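Long-range contact in protein CsuE (Acinetobacter baumannii, PDB 6FJY), which is the tip adhesin subunit of archaic chaperone-usher Csu pili and probably mediates the attachment that starts biofilm formation: residues D[4-18]-D[168-182]. Sequence-based numbering, arbitrary orientation.
Sequences VSASGTSSISVPSIY and DSLGSLSITVLPDCR
Asp180 OD2 is gripped by two groups: Ile17 N donates a hydrogen bond of 3.2 Å to it on the anti side of the carboxylate, and Arg182 NH1 closes a salt bridge at 3.0 Å. The carboxylate thus ties the N-terminal turn of helix 16-21, whose N-cap is Pro15, to the chain leading away from strand 168-178. With CG anti to the backbone N (chi1 -164°), Asp180 sets OD2 against Pro15 CB as well, 3.3 Å away. Ile17 completes the joint by laying CG2 over one face of the Arg182 guanidinium, 3.4 Å from NE and offset toward its rim.

Before this joint the strands run parallel, and as in a regular parallel ladder every second residue of strand 168-178, from Ser172 through Ser174 to Thr176, both donates and accepts: Ser172 N reaches Gly8 O at 2.7 Å, Ser172 O receives Ser10 N, and the series continues to Leu178 N on Val14 O. On one face Ile12 and Ile175 lie side by side, their CG1 atoms 3.8 Å apart; on the other Ser13 OG rests 3.5 Å from Thr176 CB.

In this Ig-like chain strand 168-178 is bonded along its other edge to strand 119-136, Leu173 and Ile175 face strand 67-73, and Trp6 of the CsuC chain packs on Pro15 and Leu178, while the Cys181-Cys210 disulfide anchors the segment's far end to strand 202-210.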
ATOM      1  N   VAL D   4      32.139  -2.605   1.277  1.00 70.43           N
ATOM      2  CA  VAL D   4      31.483  -2.705  -0.016  1.00 66.94           C
ATOM      3  C   VAL D   4      30.575  -3.923  -0.016  1.00 63.82           C
ATOM      4  O   VAL D   4      30.979  -5.015   0.403  1.00 66.44           O
ATOM      5  CB  VAL D   4      32.517  -2.783  -1.156  1.00 80.04           C
ATOM      6  CG1 VAL D   4      32.048  -3.728  -2.223  1.00 93.27           C
ATOM      7  CG2 VAL D   4      32.753  -1.406  -1.731  1.00 57.35           C
ATOM      8  N   SER D   5      29.351  -3.729  -0.500  1.00 70.61           N
ATOM      9  CA  SER D   5      28.290  -4.723  -0.424  1.00 74.41           C
ATOM     10  C   SER D   5      28.348  -5.657  -1.632  1.00 78.22           C
ATOM     11  O   SER D   5      28.111  -5.233  -2.767  1.00 63.18           O
ATOM     12  CB  SER D   5      26.934  -4.025  -0.344  1.00 70.80           C
ATOM     13  OG  SER D   5      25.885  -4.972  -0.341  1.00 87.44           O
ATOM     14  N   ALA D   6      28.641  -6.935  -1.380  1.00 90.15           N
ATOM     15  CA  ALA D   6      28.754  -7.923  -2.447  1.00 84.14           C
ATOM     16  C   ALA D   6      27.406  -8.443  -2.931  1.00 85.25           C
ATOM     17  O   ALA D   6      27.338  -9.040  -4.010  1.00 72.06           O
ATOM     18  CB  ALA D   6      29.613  -9.099  -1.979  1.00 82.10           C
ATOM     19  N   SER D   7      26.340  -8.231  -2.166  1.00101.51           N
ATOM     20  CA  SER D   7      25.010  -8.716  -2.521  1.00100.39           C
ATOM     21  C   SER D   7      23.977  -7.813  -1.855  1.00110.82           C
ATOM     22  O   SER D   7      24.319  -6.794  -1.246  1.00112.40           O
ATOM     23  CB  SER D   7      24.865 -10.184  -2.113  1.00 90.82           C
ATOM     24  OG  SER D   7      25.869 -10.533  -1.176  1.00 87.61           O
ATOM     25  N   GLY D   8      22.700  -8.180  -1.977  1.00118.25           N
ATOM     26  CA  GLY D   8      21.636  -7.448  -1.311  1.00112.63           C
ATOM     27  C   GLY D   8      20.578  -6.853  -2.224  1.00 94.96           C
ATOM     28  O   GLY D   8      20.823  -6.639  -3.416  1.00 85.64           O
ATOM     29  N   THR D   9      19.397  -6.569  -1.671  1.00 82.28           N
ATOM     30  CA  THR D   9      18.283  -6.026  -2.437  1.00 84.41           C
ATOM     31  C   THR D   9      17.767  -4.749  -1.796  1.00 85.46           C
ATOM     32  O   THR D   9      17.512  -4.705  -0.588  1.00 91.34           O
ATOM     33  CB  THR D   9      17.133  -7.030  -2.564  1.00 96.25           C
ATOM     34  OG1 THR D   9      15.989  -6.376  -3.128  1.00 79.96           O
ATOM     35  CG2 THR D   9      16.762  -7.616  -1.206  1.00106.14           C
ATOM     36  N   SER D  10      17.602  -3.720  -2.609  1.00 85.20           N
ATOM     37  CA  SER D  10      16.952  -2.483  -2.205  1.00 76.32           C
ATOM     38  C   SER D  10      15.612  -2.405  -2.924  1.00 81.70           C
ATOM     39  O   SER D  10      15.569  -2.399  -4.159  1.00 87.17           O
ATOM     40  CB  SER D  10      17.818  -1.269  -2.541  1.00 64.65           C
ATOM     41  OG  SER D  10      19.181  -1.494  -2.209  1.00 52.57           O
ATOM     42  N   SER D  11      14.526  -2.366  -2.161  1.00 77.76           N
ATOM     43  CA  SER D  11      13.197  -2.227  -2.728  1.00 76.19           C
ATOM     44  C   SER D  11      12.601  -0.881  -2.341  1.00 79.10           C
ATOM     45  O   SER D  11      12.980  -0.271  -1.337  1.00 75.90           O
ATOM     46  CB  SER D  11      12.265  -3.346  -2.270  1.00 69.35           C
ATOM     47  OG  SER D  11      12.016  -3.257  -0.882  1.00 69.81           O
ATOM     48  N   ILE D  12      11.676  -0.415  -3.174  1.00 68.30           N
ATOM     49  CA  ILE D  12      10.883   0.771  -2.901  1.00 66.00           C
ATOM     50  C   ILE D  12       9.455   0.463  -3.327  1.00 61.29           C
ATOM     51  O   ILE D  12       9.220  -0.361  -4.217  1.00 57.79           O
ATOM     52  CB  ILE D  12      11.430   2.026  -3.628  1.00 79.83           C
ATOM     53  CG1 ILE D  12      11.141   1.955  -5.126  1.00 90.94           C
ATOM     54  CG2 ILE D  12      12.937   2.183  -3.403  1.00 66.46           C
ATOM     55  CD1 ILE D  12      11.409   3.248  -5.862  1.00 95.28           C
ATOM     56  N   SER D  13       8.491   1.135  -2.685  1.00 66.54           N
ATOM     57  CA  SER D  13       7.079   0.886  -2.945  1.00 62.47           C
ATOM     58  C   SER D  13       6.348   2.200  -3.179  1.00 63.10           C
ATOM     59  O   SER D  13       6.577   3.180  -2.466  1.00 54.91           O
ATOM     60  CB  SER D  13       6.430   0.115  -1.791  1.00 58.45           C
ATOM     61  OG  SER D  13       6.950  -1.199  -1.726  1.00 76.40           O
ATOM     62  N   VAL D  14       5.475   2.214  -4.186  1.00 63.60           N
ATOM     63  CA  VAL D  14       4.725   3.410  -4.557  1.00 64.66           C
ATOM     64  C   VAL D  14       3.320   3.008  -4.997  1.00 67.78           C
ATOM     65  O   VAL D  14       3.151   1.995  -5.692  1.00 54.83           O
ATOM     66  CB  VAL D  14       5.458   4.217  -5.647  1.00 63.59           C
ATOM     67  CG1 VAL D  14       5.878   3.332  -6.803  1.00 60.98           C
ATOM     68  CG2 VAL D  14       4.589   5.383  -6.151  1.00 67.21           C
ATOM     69  N   PRO D  15       2.285   3.744  -4.581  1.00 62.93           N
ATOM     70  CA  PRO D  15       0.935   3.463  -5.072  1.00 58.82           C
ATOM     71  C   PRO D  15       0.806   3.819  -6.540  1.00 61.88           C
ATOM     72  O   PRO D  15       1.470   4.726  -7.044  1.00 57.83           O
ATOM     73  CB  PRO D  15       0.045   4.356  -4.201  1.00 69.02           C
ATOM     74  CG  PRO D  15       0.952   5.420  -3.707  1.00 70.35           C
ATOM     75  CD  PRO D  15       2.275   4.749  -3.510  1.00 63.22           C
ATOM     76  N   SER D  16      -0.074   3.081  -7.222  1.00 71.66           N
ATOM     77  CA  SER D  16      -0.105   3.100  -8.682  1.00 69.48           C
ATOM     78  C   SER D  16      -0.543   4.458  -9.218  1.00 64.58           C
ATOM     79  O   SER D  16       0.068   4.988 -10.155  1.00 60.26           O
ATOM     80  CB  SER D  16      -1.028   1.994  -9.188  1.00 71.61           C
ATOM     81  OG  SER D  16      -1.064   1.967 -10.597  1.00 83.09           O
ATOM     82  N   ILE D  17      -1.592   5.039  -8.630  1.00 73.79           N
ATOM     83  CA  ILE D  17      -2.145   6.285  -9.148  1.00 68.65           C
ATOM     84  C   ILE D  17      -1.186   7.442  -8.898  1.00 67.62           C
ATOM     85  O   ILE D  17      -0.990   8.303  -9.764  1.00 61.59           O
ATOM     86  CB  ILE D  17      -3.525   6.549  -8.526  1.00 70.92           C
ATOM     87  CG1 ILE D  17      -4.451   5.357  -8.772  1.00 84.26           C
ATOM     88  CG2 ILE D  17      -4.127   7.869  -9.062  1.00 63.76           C
ATOM     89  CD1 ILE D  17      -4.698   5.064 -10.233  1.00 83.17           C
ATOM     90  N   TYR D  18      -0.589   7.488  -7.704  1.00 70.72           N
ATOM     91  CA  TYR D  18       0.407   8.506  -7.404  1.00 73.96           C
ATOM     92  C   TYR D  18       1.559   8.432  -8.394  1.00 70.81           C
ATOM     93  O   TYR D  18       2.029   9.459  -8.897  1.00 58.90           O
ATOM     94  CB  TYR D  18       0.895   8.329  -5.964  1.00 73.25           C
ATOM     95  CG  TYR D  18       1.929   9.328  -5.487  1.00 84.63           C
ATOM     96  CD1 TYR D  18       3.261   9.219  -5.876  1.00 92.78           C
ATOM     97  CD2 TYR D  18       1.583  10.354  -4.610  1.00 91.13           C
ATOM     98  CE1 TYR D  18       4.214  10.113  -5.436  1.00105.09           C
ATOM     99  CE2 TYR D  18       2.536  11.259  -4.159  1.00106.09           C
ATOM    100  CZ  TYR D  18       3.853  11.131  -4.578  1.00110.03           C
ATOM    101  OH  TYR D  18       4.817  12.014  -4.145  1.00108.82           O
ATOM    102  N   ASP D 168      34.294  -3.649  -5.779  1.00 73.41           N
ATOM    103  CA  ASP D 168      33.051  -3.797  -6.519  1.00 75.90           C
ATOM    104  C   ASP D 168      31.899  -4.105  -5.574  1.00 70.36           C
ATOM    105  O   ASP D 168      31.939  -5.099  -4.843  1.00 66.08           O
ATOM    106  CB  ASP D 168      33.189  -4.895  -7.570  1.00 78.73           C
ATOM    107  CG  ASP D 168      34.287  -4.604  -8.552  1.00 88.77           C
ATOM    108  OD1 ASP D 168      34.533  -3.406  -8.807  1.00 90.27           O
ATOM    109  OD2 ASP D 168      34.904  -5.560  -9.069  1.00 94.17           O
ATOM    110  N   SER D 169      30.869  -3.264  -5.611  1.00 76.97           N
ATOM    111  CA  SER D 169      29.603  -3.517  -4.941  1.00 59.86           C
ATOM    112  C   SER D 169      28.598  -4.093  -5.932  1.00 72.96           C
ATOM    113  O   SER D 169      28.720  -3.932  -7.147  1.00 62.10           O
ATOM    114  CB  SER D 169      29.042  -2.237  -4.304  1.00 58.48           C
ATOM    115  OG  SER D 169      28.597  -1.303  -5.270  1.00 60.83           O
ATOM    116  N   LEU D 170      27.602  -4.781  -5.388  1.00 81.40           N
ATOM    117  CA  LEU D 170      26.599  -5.488  -6.170  1.00 83.27           C
ATOM    118  C   LEU D 170      25.301  -5.480  -5.381  1.00 86.17           C
ATOM    119  O   LEU D 170      25.273  -5.916  -4.225  1.00 83.12           O
ATOM    120  CB  LEU D 170      27.030  -6.934  -6.458  1.00 94.88           C
ATOM    121  CG  LEU D 170      26.472  -7.715  -7.658  1.00 95.20           C
ATOM    122  CD1 LEU D 170      26.874  -9.198  -7.570  1.00 98.23           C
ATOM    123  CD2 LEU D 170      24.968  -7.578  -7.841  1.00 80.30           C
ATOM    124  N   GLY D 171      24.235  -4.994  -6.003  1.00 83.08           N
ATOM    125  CA  GLY D 171      22.930  -5.049  -5.379  1.00 70.67           C
ATOM    126  C   GLY D 171      21.841  -5.173  -6.420  1.00 68.44           C
ATOM    127  O   GLY D 171      22.018  -4.810  -7.585  1.00 59.35           O
ATOM    128  N   SER D 172      20.704  -5.692  -5.973  1.00 76.07           N
ATOM    129  CA  SER D 172      19.505  -5.803  -6.786  1.00 77.78           C
ATOM    130  C   SER D 172      18.525  -4.702  -6.405  1.00 87.70           C
ATOM    131  O   SER D 172      18.288  -4.452  -5.219  1.00 83.99           O
ATOM    132  CB  SER D 172      18.846  -7.168  -6.604  1.00 90.78           C
ATOM    133  OG  SER D 172      17.584  -7.193  -7.249  1.00 97.09           O
ATOM    134  N   LEU D 173      17.957  -4.052  -7.410  1.00 91.40           N
ATOM    135  CA  LEU D 173      16.979  -2.996  -7.215  1.00 85.57           C
ATOM    136  C   LEU D 173      15.610  -3.503  -7.644  1.00 79.40           C
ATOM    137  O   LEU D 173      15.475  -4.153  -8.688  1.00 66.95           O
ATOM    138  CB  LEU D 173      17.351  -1.742  -8.012  1.00 97.44           C
ATOM    139  CG  LEU D 173      18.399  -0.757  -7.483  1.00 95.74           C
ATOM    140  CD1 LEU D 173      19.656  -1.449  -6.970  1.00 95.30           C
ATOM    141  CD2 LEU D 173      18.760   0.230  -8.580  1.00 93.11           C
ATOM    142  N   SER D 174      14.600  -3.207  -6.831  1.00 72.36           N
ATOM    143  CA  SER D 174      13.240  -3.641  -7.098  1.00 67.74           C
ATOM    144  C   SER D 174      12.274  -2.517  -6.750  1.00 75.87           C
ATOM    145  O   SER D 174      12.530  -1.705  -5.857  1.00 62.53           O
ATOM    146  CB  SER D 174      12.889  -4.907  -6.306  1.00 67.30           C
ATOM    147  OG  SER D 174      11.618  -5.398  -6.682  1.00 74.45           O
ATOM    148  N   ILE D 175      11.163  -2.477  -7.482  1.00 84.65           N
ATOM    149  CA  ILE D 175      10.113  -1.484  -7.302  1.00 77.70           C
ATOM    150  C   ILE D 175       8.783  -2.219  -7.223  1.00 74.68           C
ATOM    151  O   ILE D 175       8.435  -2.982  -8.132  1.00 73.73           O
ATOM    152  CB  ILE D 175      10.084  -0.458  -8.451  1.00 75.22           C
ATOM    153  CG1 ILE D 175      11.390   0.324  -8.514  1.00 69.30           C
ATOM    154  CG2 ILE D 175       8.874   0.484  -8.320  1.00 54.71           C
ATOM    155  CD1 ILE D 175      11.507   1.194  -9.760  1.00 60.72           C
ATOM    156  N   THR D 176       8.044  -1.994  -6.141  1.00 71.93           N
ATOM    157  CA  THR D 176       6.753  -2.634  -5.927  1.00 66.52           C
ATOM    158  C   THR D 176       5.655  -1.587  -6.116  1.00 65.26           C
ATOM    159  O   THR D 176       5.524  -0.658  -5.314  1.00 56.13           O
ATOM    160  CB  THR D 176       6.673  -3.270  -4.540  1.00 71.24           C
ATOM    161  OG1 THR D 176       7.679  -4.284  -4.416  1.00 69.94           O
ATOM    162  CG2 THR D 176       5.310  -3.894  -4.330  1.00 70.65           C
ATOM    163  N   VAL D 177       4.874  -1.755  -7.173  1.00 64.87           N
ATOM    164  CA  VAL D 177       3.731  -0.910  -7.469  1.00 61.51           C
ATOM    165  C   VAL D 177       2.529  -1.476  -6.732  1.00 67.13           C
ATOM    166  O   VAL D 177       2.197  -2.658  -6.888  1.00 63.15           O
ATOM    167  CB  VAL D 177       3.479  -0.859  -8.983  1.00 62.81           C
ATOM    168  CG1 VAL D 177       2.410   0.142  -9.317  1.00 58.71           C
ATOM    169  CG2 VAL D 177       4.785  -0.545  -9.722  1.00 58.41           C
ATOM    170  N   LEU D 178       1.863  -0.622  -5.914  1.00 71.11           N
ATOM    171  CA  LEU D 178       0.796  -1.045  -5.027  1.00 71.38           C
ATOM    172  C   LEU D 178      -0.566  -0.725  -5.617  1.00 67.05           C
ATOM    173  O   LEU D 178      -0.724   0.271  -6.322  1.00 80.56           O
ATOM    174  CB  LEU D 178       0.919  -0.362  -3.665  1.00 82.93           C
ATOM    175  CG  LEU D 178       2.167  -0.745  -2.869  1.00 75.87           C
ATOM    176  CD1 LEU D 178       2.251   0.062  -1.595  1.00 67.97           C
ATOM    177  CD2 LEU D 178       2.137  -2.215  -2.561  1.00 72.18           C
ATOM    178  N   PRO D 179      -1.557  -1.571  -5.346  1.00 75.47           N
ATOM    179  CA  PRO D 179      -2.934  -1.224  -5.704  1.00 75.49           C
ATOM    180  C   PRO D 179      -3.360   0.059  -5.009  1.00 78.06           C
ATOM    181  O   PRO D 179      -2.922   0.367  -3.896  1.00 64.40           O
ATOM    182  CB  PRO D 179      -3.746  -2.426  -5.211  1.00 75.55           C
ATOM    183  CG  PRO D 179      -2.766  -3.537  -5.137  1.00 76.22           C
ATOM    184  CD  PRO D 179      -1.462  -2.909  -4.745  1.00 69.14           C
ATOM    185  N   ASP D 180      -4.234   0.805  -5.677  1.00 91.33           N
ATOM    186  CA  ASP D 180      -4.541   2.166  -5.269  1.00 85.87           C
ATOM    187  C   ASP D 180      -5.955   2.527  -5.706  1.00 85.78           C
ATOM    188  O   ASP D 180      -6.405   2.103  -6.773  1.00 87.64           O
ATOM    189  CB  ASP D 180      -3.523   3.140  -5.876  1.00 82.84           C
ATOM    190  CG  ASP D 180      -3.533   4.487  -5.202  1.00 75.32           C
ATOM    191  OD1 ASP D 180      -4.312   4.659  -4.240  1.00 78.64           O
ATOM    192  OD2 ASP D 180      -2.760   5.368  -5.629  1.00 66.87           O
ATOM    193  N   CYS D 181      -6.643   3.320  -4.882  1.00 77.26           N
ATOM    194  CA  CYS D 181      -8.012   3.733  -5.163  1.00 82.04           C
ATOM    195  C   CYS D 181      -8.266   5.103  -4.546  1.00 87.75           C
ATOM    196  O   CYS D 181      -7.659   5.467  -3.535  1.00 84.62           O
ATOM    197  CB  CYS D 181      -9.041   2.727  -4.628  1.00 79.41           C
ATOM    198  SG  CYS D 181      -9.116   1.127  -5.473  1.00 58.81           S
ATOM    199  N   ARG D 182      -9.169   5.860  -5.171  1.00 86.78           N
ATOM    200  CA  ARG D 182      -9.603   7.153  -4.660  1.00 79.21           C
ATOM    201  C   ARG D 182     -11.110   7.286  -4.801  1.00 71.61           C
ATOM    202  O   ARG D 182     -11.678   6.880  -5.817  1.00 66.18           O
ATOM    203  CB  ARG D 182      -8.920   8.291  -5.397  1.00 73.90           C
ATOM    204  CG  ARG D 182      -7.457   8.393  -5.096  1.00 65.55           C
ATOM    205  CD  ARG D 182      -6.661   8.356  -6.365  1.00 81.45           C
ATOM    206  NE  ARG D 182      -5.565   9.316  -6.341  1.00 94.06           N
ATOM    207  CZ  ARG D 182      -4.414   9.111  -5.720  1.00 97.95           C
ATOM    208  NH1 ARG D 182      -4.205   7.979  -5.058  1.00 98.02           N
ATOM    209  NH2 ARG D 182      -3.475  10.041  -5.768  1.00106.60           N
TER